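Local structure of PLP-Dependent L-Arginine Hydroxylase MppP (Streptomyces wadayamensis, 6C9B) at residues 95-98 with 99-103; 116-119 with 120-124; 360-363 with 364-368. The protein is a pyridoxal 5'-phosphate-dependent oxidase that acts on L-arginine, giving 4-hydroxy-2-ketoarginine and 2-ketoarginine. All blocks are in the same frame, centred on the assembly; numbering follows the deposited sequence.

Interaction 1 (95-98 with 99-103)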
loop_
_atom_site.group_PDB
_atom_site.type_symbol
_atom_site.label_atom_id
_atom_site.label_comp_id
_atom_site.label_asym_id
_atom_site.label_seq_id
_atom_site.Cartn_x
_atom_site.Cartn_y
_atom_site.Cartn_z
ATOM N N GLU B 95 -4.817 5.332 6.234
ATOM C CA GLU B 95 -6.003 4.489 6.157
ATOM C C GLU B 95 -6.153 3.669 7.429
ATOM O O GLU B 95 -7.257 3.535 7.973
ATOM C CB GLU B 95 -5.932 3.577 4.932
ATOM C CG GLU B 95 -7.038 2.543 4.837
ATOM C CD GLU B 95 -8.420 3.072 4.482
ATOM O OE1 GLU B 95 -8.610 4.286 4.342
ATOM O OE2 GLU B 95 -9.354 2.240 4.350
ATOM N N ILE B 96 -5.048 3.112 7.912
ATOM C CA ILE B 96 -5.075 2.335 9.149
ATOM C C ILE B 96 -5.528 3.217 10.304
ATOM O O ILE B 96 -6.390 2.827 11.107
ATOM C CB ILE B 96 -3.687 1.719 9.400
ATOM C CG1 ILE B 96 -3.391 0.642 8.358
ATOM C CG2 ILE B 96 -3.597 1.136 10.797
ATOM C CD1 ILE B 96 -1.922 0.257 8.285
ATOM N N LEU B 97 -4.950 4.420 10.405
ATOM C CA LEU B 97 -5.300 5.320 11.499
ATOM C C LEU B 97 -6.763 5.726 11.408
ATOM O O LEU B 97 -7.468 5.817 12.416
ATOM C CB LEU B 97 -4.389 6.548 11.471
ATOM C CG LEU B 97 -4.695 7.663 12.479
ATOM C CD1 LEU B 97 -4.602 7.132 13.904
ATOM C CD2 LEU B 97 -3.758 8.861 12.280
ATOM N N ALA B 98 -7.220 6.035 10.211
ATOM C CA ALA B 98 -8.588 6.516 10.063
ATOM C C ALA B 98 -9.579 5.421 10.441
ATOM O O ALA B 98 -10.559 5.674 11.149
ATOM C CB ALA B 98 -8.807 6.982 8.629
ATOM N N ARG B 99 -9.370 4.204 9.926
ATOM C CA ARG B 99 -10.288 3.125 10.266
ATOM C C ARG B 99 -10.205 2.822 11.756
ATOM O O ARG B 99 -11.227 2.525 12.386
ATOM C CB ARG B 99 -10.001 1.886 9.414
ATOM C CG ARG B 99 -11.103 0.820 9.601
ATOM C CD ARG B 99 -11.523 0.208 8.288
ATOM N NE ARG B 99 -10.540 -0.689 7.701
ATOM C CZ ARG B 99 -10.251 -1.895 8.174
ATOM N NH1 ARG B 99 -9.391 -2.656 7.520
ATOM N NH2 ARG B 99 -10.790 -2.326 9.313
ATOM N N SER B 100 -9.006 2.960 12.347
ATOM C CA SER B 100 -8.847 2.742 13.786
ATOM C C SER B 100 -9.575 3.810 14.595
ATOM O O SER B 100 -10.231 3.498 15.600
ATOM C CB SER B 100 -7.377 2.744 14.165
ATOM O OG SER B 100 -6.705 1.648 13.557
ATOM N N LEU B 101 -9.438 5.076 14.195
ATOM C CA LEU B 101 -10.164 6.154 14.865
ATOM C C LEU B 101 -11.663 5.915 14.851
ATOM O O LEU B 101 -12.350 6.222 15.831
ATOM C CB LEU B 101 -9.850 7.495 14.201
ATOM C CG LEU B 101 -8.504 8.110 14.555
ATOM C CD1 LEU B 101 -8.189 9.228 13.564
ATOM C CD2 LEU B 101 -8.533 8.669 15.973
ATOM N N SER B 102 -12.194 5.407 13.735
ATOM C CA SER B 102 -13.637 5.276 13.573
ATOM C C SER B 102 -14.233 4.315 14.589
ATOM O O SER B 102 -15.449 4.350 14.816
ATOM C CB SER B 102 -13.978 4.829 12.139
ATOM O OG SER B 102 -13.789 3.432 11.955
ATOM N N ALA B 103 -13.399 3.496 15.243
ATOM C CA ALA B 103 -13.887 2.583 16.274
ATOM C C ALA B 103 -14.404 3.318 17.506
ATOM O O ALA B 103 -15.283 2.798 18.201
ATOM C CB ALA B 103 -12.777 1.618 16.699
#

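Interaction 2 (116-119 with 120-124). With EGV ((4S)-5-carbamimidamido-4-hydroxy-2-oxopentanoic acid), chain F.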
loop_
_atom_site.group_PDB
_atom_site.type_symbol
_atom_site.label_atom_id
_atom_site.label_comp_id
_atom_site.label_asym_id
_atom_site.label_seq_id
_atom_site.Cartn_x
_atom_site.Cartn_y
_atom_site.Cartn_z
ATOM N N ASP B 116 -5.116 16.652 0.500
ATOM C CA ASP B 116 -6.544 16.363 0.591
ATOM C C ASP B 116 -6.817 14.905 0.897
ATOM O O ASP B 116 -7.909 14.595 1.405
ATOM C CB ASP B 116 -7.323 16.822 -0.672
ATOM C CG ASP B 116 -6.957 16.055 -1.976
ATOM O OD1 ASP B 116 -5.922 15.379 -2.037
ATOM O OD2 ASP B 116 -7.750 16.153 -2.938
ATOM N N ASN B 117 -5.851 14.007 0.713
ATOM C CA ASN B 117 -6.225 12.628 0.944
ATOM C C ASN B 117 -6.337 12.339 2.442
ATOM O O ASN B 117 -7.060 11.410 2.813
ATOM C CB ASN B 117 -5.299 11.659 0.214
ATOM C CG ASN B 117 -4.065 11.353 0.949
ATOM O OD1 ASN B 117 -3.594 12.132 1.773
ATOM N ND2 ASN B 117 -3.487 10.200 0.631
ATOM N N ILE B 118 -5.722 13.163 3.305
ATOM C CA ILE B 118 -5.944 13.029 4.749
ATOM C C ILE B 118 -7.427 13.198 5.050
ATOM O O ILE B 118 -8.056 12.361 5.715
ATOM C CB ILE B 118 -5.091 14.043 5.536
ATOM C CG1 ILE B 118 -3.590 13.736 5.392
ATOM C CG2 ILE B 118 -5.434 13.999 7.017
ATOM C CD1 ILE B 118 -2.684 14.880 5.808
ATOM N N ALA B 119 -8.010 14.289 4.532
ATOM C CA ALA B 119 -9.431 14.549 4.733
ATOM C C ALA B 119 -10.271 13.459 4.110
ATOM O O ALA B 119 -11.264 13.010 4.693
ATOM C CB ALA B 119 -9.820 15.910 4.126
ATOM N N ASP B 120 -9.901 13.026 2.907
ATOM C CA ASP B 120 -10.731 12.058 2.198
ATOM C C ASP B 120 -10.697 10.659 2.836
ATOM O O ASP B 120 -11.721 9.954 2.838
ATOM C CB ASP B 120 -10.277 12.016 0.747
ATOM C CG ASP B 120 -10.660 13.282 -0.021
ATOM O OD1 ASP B 120 -11.591 13.998 0.388
ATOM O OD2 ASP B 120 -10.072 13.538 -1.067
ATOM N N LEU B 121 -9.561 10.263 3.411
ATOM C CA LEU B 121 -9.482 8.982 4.097
ATOM C C LEU B 121 -10.227 9.028 5.421
ATOM O O LEU B 121 -10.921 8.075 5.776
ATOM C CB LEU B 121 -8.027 8.588 4.317
ATOM C CG LEU B 121 -7.276 8.247 3.022
ATOM C CD1 LEU B 121 -5.754 8.099 3.316
ATOM C CD2 LEU B 121 -7.835 7.019 2.368
ATOM N N LEU B 122 -10.183 10.162 6.111
ATOM C CA LEU B 122 -10.932 10.277 7.355
ATOM C C LEU B 122 -12.424 10.289 7.075
ATOM O O LEU B 122 -13.202 9.543 7.693
ATOM C CB LEU B 122 -10.509 11.546 8.104
ATOM C CG LEU B 122 -9.132 11.557 8.734
ATOM C CD1 LEU B 122 -8.662 12.963 9.140
ATOM C CD2 LEU B 122 -9.137 10.637 9.938
ATOM N N ARG B 123 -12.851 11.138 6.144
ATOM C CA ARG B 123 -14.268 11.170 5.814
ATOM C C ARG B 123 -14.747 9.824 5.302
ATOM O O ARG B 123 -15.864 9.387 5.618
ATOM C CB ARG B 123 -14.547 12.250 4.773
ATOM C CG ARG B 123 -14.529 13.674 5.265
ATOM C CD ARG B 123 -15.161 14.603 4.196
ATOM N NE ARG B 123 -15.492 15.944 4.691
ATOM C CZ ARG B 123 -14.987 17.089 4.228
ATOM N NH1 ARG B 123 -14.104 17.106 3.230
ATOM N NH2 ARG B 123 -15.379 18.238 4.768
ATOM N N GLY B 124 -13.927 9.164 4.477
ATOM C CA GLY B 124 -14.312 7.884 3.917
ATOM C C GLY B 124 -14.507 6.810 4.962
ATOM O O GLY B 124 -15.244 5.853 4.739
HETATM C C10 EGV F . 1.552 15.555 -3.198
HETATM C C02 EGV F . -0.143 10.845 -3.866
HETATM C C03 EGV F . -2.172 9.961 -2.709
HETATM C C06 EGV F . 0.548 11.803 -2.916
HETATM C C07 EGV F . 0.377 13.225 -3.496
HETATM C C09 EGV F . 0.893 14.344 -2.554
HETATM N N01 EGV F . -1.588 10.817 -3.692
HETATM N N04 EGV F . -3.579 9.928 -2.549
HETATM N N05 EGV F . -1.403 9.231 -1.929
HETATM O O08 EGV F . 1.880 11.495 -2.831
HETATM O O11 EGV F . 2.095 16.343 -2.447
HETATM O O12 EGV F . 1.544 15.734 -4.431
HETATM O O13 EGV F . 0.788 14.285 -1.333
HETATM O O HOH W 1 -10.295 16.118 -2.332
#

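Interaction 3 (360-363 with 364-368)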
loop_
_atom_site.group_PDB
_atom_site.type_symbol
_atom_site.label_atom_id
_atom_site.label_comp_id
_atom_site.label_asym_id
_atom_site.label_seq_id
_atom_site.Cartn_x
_atom_site.Cartn_y
_atom_site.Cartn_z
ATOM N N GLU B 360 16.375 22.199 -14.779
ATOM C CA GLU B 360 16.158 22.600 -16.167
ATOM C C GLU B 360 14.706 22.438 -16.600
ATOM O O GLU B 360 14.131 23.400 -17.136
ATOM C CB GLU B 360 17.133 21.831 -17.075
ATOM C CG GLU B 360 18.617 22.151 -16.802
ATOM C CD GLU B 360 19.225 21.426 -15.582
ATOM O OE1 GLU B 360 18.546 20.605 -14.914
ATOM O OE2 GLU B 360 20.414 21.694 -15.295
ATOM N N PRO B 361 14.050 21.292 -16.401
ATOM C CA PRO B 361 12.615 21.233 -16.720
ATOM C C PRO B 361 11.760 22.090 -15.796
ATOM O O PRO B 361 10.713 22.593 -16.221
ATOM C CB PRO B 361 12.284 19.741 -16.581
ATOM C CG PRO B 361 13.348 19.178 -15.718
ATOM C CD PRO B 361 14.581 19.986 -15.983
ATOM N N LEU B 362 12.159 22.279 -14.539
ATOM C CA LEU B 362 11.441 23.231 -13.700
ATOM C C LEU B 362 11.536 24.638 -14.282
ATOM O O LEU B 362 10.522 25.332 -14.432
ATOM C CB LEU B 362 11.991 23.187 -12.278
ATOM C CG LEU B 362 11.382 24.183 -11.302
ATOM C CD1 LEU B 362 9.922 23.894 -11.059
ATOM C CD2 LEU B 362 12.156 24.113 -10.002
ATOM N N GLU B 363 12.756 25.065 -14.626
ATOM C CA GLU B 363 12.972 26.362 -15.259
ATOM C C GLU B 363 12.097 26.507 -16.497
ATOM O O GLU B 363 11.451 27.542 -16.698
ATOM C CB GLU B 363 14.453 26.527 -15.644
ATOM C CG GLU B 363 15.245 27.520 -14.813
ATOM C CD GLU B 363 16.761 27.340 -14.938
ATOM O OE1 GLU B 363 17.215 26.474 -15.723
ATOM O OE2 GLU B 363 17.500 28.063 -14.238
ATOM N N LYS B 364 12.081 25.476 -17.350
ATOM C CA LYS B 364 11.280 25.547 -18.569
ATOM C C LYS B 364 9.810 25.727 -18.241
ATOM O O LYS B 364 9.115 26.517 -18.888
ATOM C CB LYS B 364 11.459 24.288 -19.415
ATOM C CG LYS B 364 12.767 24.169 -20.140
ATOM C CD LYS B 364 12.792 22.881 -20.974
ATOM C CE LYS B 364 13.803 22.952 -22.109
ATOM N NZ LYS B 364 13.363 23.867 -23.207
ATOM N N SER B 365 9.311 24.967 -17.255
ATOM C CA SER B 365 7.896 25.022 -16.903
ATOM C C SER B 365 7.483 26.392 -16.392
ATOM O O SER B 365 6.392 26.878 -16.717
ATOM C CB SER B 365 7.588 23.970 -15.843
ATOM O OG SER B 365 7.877 22.691 -16.342
ATOM N N VAL B 366 8.304 27.008 -15.541
ATOM C CA VAL B 366 7.918 28.301 -14.989
ATOM C C VAL B 366 8.146 29.434 -15.977
ATOM O O VAL B 366 7.539 30.495 -15.819
ATOM C CB VAL B 366 8.644 28.597 -13.666
ATOM C CG1 VAL B 366 8.469 27.426 -12.705
ATOM C CG2 VAL B 366 10.116 28.900 -13.886
ATOM N N GLN B 367 8.992 29.253 -16.998
ATOM C CA GLN B 367 9.034 30.252 -18.058
ATOM C C GLN B 367 7.742 30.221 -18.857
ATOM O O GLN B 367 7.218 31.273 -19.248
ATOM C CB GLN B 367 10.242 30.029 -18.971
ATOM C CG GLN B 367 11.567 30.434 -18.356
ATOM C CD GLN B 367 11.618 31.916 -17.975
ATOM O OE1 GLN B 367 11.094 32.776 -18.693
ATOM N NE2 GLN B 367 12.249 32.215 -16.842
ATOM N N VAL B 368 7.212 29.016 -19.095
ATOM C CA VAL B 368 5.903 28.881 -19.724
ATOM C C VAL B 368 4.842 29.543 -18.863
ATOM O O VAL B 368 3.979 30.270 -19.367
ATOM C CB VAL B 368 5.568 27.397 -19.971
ATOM C CG1 VAL B 368 4.150 27.241 -20.519
ATOM C CG2 VAL B 368 6.554 26.779 -20.932
#

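Interaction 1 (95-98 with 99-103)
Leu-97 and Leu-101, one helical turn apart, cross obliquely, with Leu-97 CG 4.0 Å from Leu-101 CD1. Their first torsions differ: Leu-97 has CG anti to its backbone N (chi1 175°), whereas Leu-101 turns CG back beside its own N (chi1 -77°), which lays Leu-101 CG 3.3 Å from Leu-97 O. Both leucines point to the sheet, where Phe-154 and Cys-152 of strand 152-156 receive them.

Another flank of the same turn is polar. Ser-100 OG gives a 2.7 Å hydrogen bond to Ile-96 O, from 37° above the carbonyl plane. Ser-100 N reaches Ile-96 O at 2.9 Å from the opposite face, so two donors grip one acceptor and the hydroxyl is fixed against the backbone. Further on, Ser-102 OG turns back to donate a hydrogen bond to Arg-99 O (2.8 Å).

Glu-95 and Arg-99 follow one another a turn apart on the same flank, yet the charged atoms are not in contact within the chain, Glu-95 OE2 standing 4.6 Å from Arg-99 NE. Each instead forms a salt bridge with its counterpart, Arg-99 or Glu-95, of the second subunit, while Glu-95 OE1 accepts from Asn-125. Leucines packed on the sheet and a reciprocal Glu-Arg pairing with the second subunit make this a buried helix of the homodimer interface.

Interaction 2 (116-119 with 120-124)
The carboxylates of Asp-116 and Asp-120 sit one turn apart with their planes 54° from each other. Over one face of the Asp-120 group lies a backbone oxygen, Asp-116 O, 3.4 Å from Asp-120 CG. The two carboxylates approach no closer than 4.0 Å, between Asp-116 OD2 and Asp-120 OD2, and a water spans that gap. It donates to Asp-116 OD2 at 2.6 Å and to Asp-120 OD2 at 2.9 Å, which would ease the repulsion between like charges. Leu-11 N also donates to Asp-116 OD2, and Asp-120 has a long, weak ion pair with Lys-245 of the second subunit.

The third flat group, the Asn-117 amide, meets the guanidinium of the bound 4-hydroxy-2-ketoarginine (EGV) with the planes nearly perpendicular. Asn-117 ND2 stands obliquely above the guanidinium plane, 3.2 Å from EGV N04. Its hydrogen bonds run to Ser-91 OG and to Asp-249 O of the second subunit, so both subunits set the rotation of the amide. The first torsion of 84° sets Asn-117 CG between its backbone N and carbonyl carbon and turns the amide toward the ligand.

On the sheet side, Ile-118 and Leu-122 lie alongside each other, with Ile-118 CG2 4.0 Å from Leu-122 CD1. Asp-116 and Asp-120 bind magnesium in a structure of this protein, although no magnesium ion is bound to this chain here. Residues 116-124 thus combine the magnesium-binding acids with a wall of the pocket that holds the product, on the helix of a beta-alpha-beta crossover joining parallel strands 107-112 and 128-133.

Interaction 3 (360-363 with 364-368)
Glu-360 meets Lys-364 through its backbone: Glu-360 O accepts from Lys-364 N, and the lysine's aliphatic stem folds over the same oxygen, with Lys-364 CG 3.4 Å from Glu-360 O. The two charged ends take no part. The Glu-360 carboxylate leads away from the following turn, and the lysine chain bends at its last torsion, so that NZ leads away from the preceding turn.

Pro-361 offers its carbonyl to two donors from one residue. Ser-365 N gives a hydrogen bond of 2.9 Å to Pro-361 O. Ser-365 OG gives a second, of 2.8 Å, to Pro-361 O from the opposite face of the carbonyl plane. The hydroxyl comes in 28° out of that plane. A first torsion of -61°, which places OG beside the serine's own N, makes this double grip possible, and it provides the buried hydroxyl with an acceptor inside the helix. Around it, Leu-23 and Ile-25 close over the serine.

At Leu-362 the contact becomes apolar. CG anti to the backbone N (chi1 177°) directs Leu-362 CD1 to Val-366 CG1, at 4.2 Å, the two side chains running at a slant to each other. That valine methyl also rests on the backbone, with Val-366 CG1 3.4 Å from Leu-362 O. Asn-284 and Ala-291 of helix 256-291 cover the leucine and the valine respectively.

Glu-363 completes the turn by accepting Gln-367 N at 3.0 Å through Glu-363 O. Gln-367 CG comes to 3.3 Å from that Glu-363 O, while both side chains belong to the exposed flank. The successive i to i+4 bonds, with buried Leu-362, Ser-365 and Val-366 beside exposed acids, lysine and glutamine, define an amphipathic alpha-helix, here laid between helix 256-291 and the sheet containing strands 23-24 and 331-335.

In the fold
Interactions 1 and 2 lie on neighbouring helices, 90-101 and 116-124, with centres 11 Å apart; they touch at several points, the closest being Glu-95 OE1 to Leu-121 CD2, 3.5 Å. Both are largely buried and both reach the second subunit, interaction 1 through reciprocal ion pairs, while interaction 2 contributes to the ligand pocket and holds the magnesium-binding acids, the metal being absent here. Interaction 3 stands apart on helix 359-372, its centre 32 Å from that of interaction 2; it is partly exposed and touches no other chain of the assembly. Interactions 1 and 3 each have a serine hydroxyl bonded to a carbonyl four residues back; interaction 2 instead has a water bridging two carboxylates.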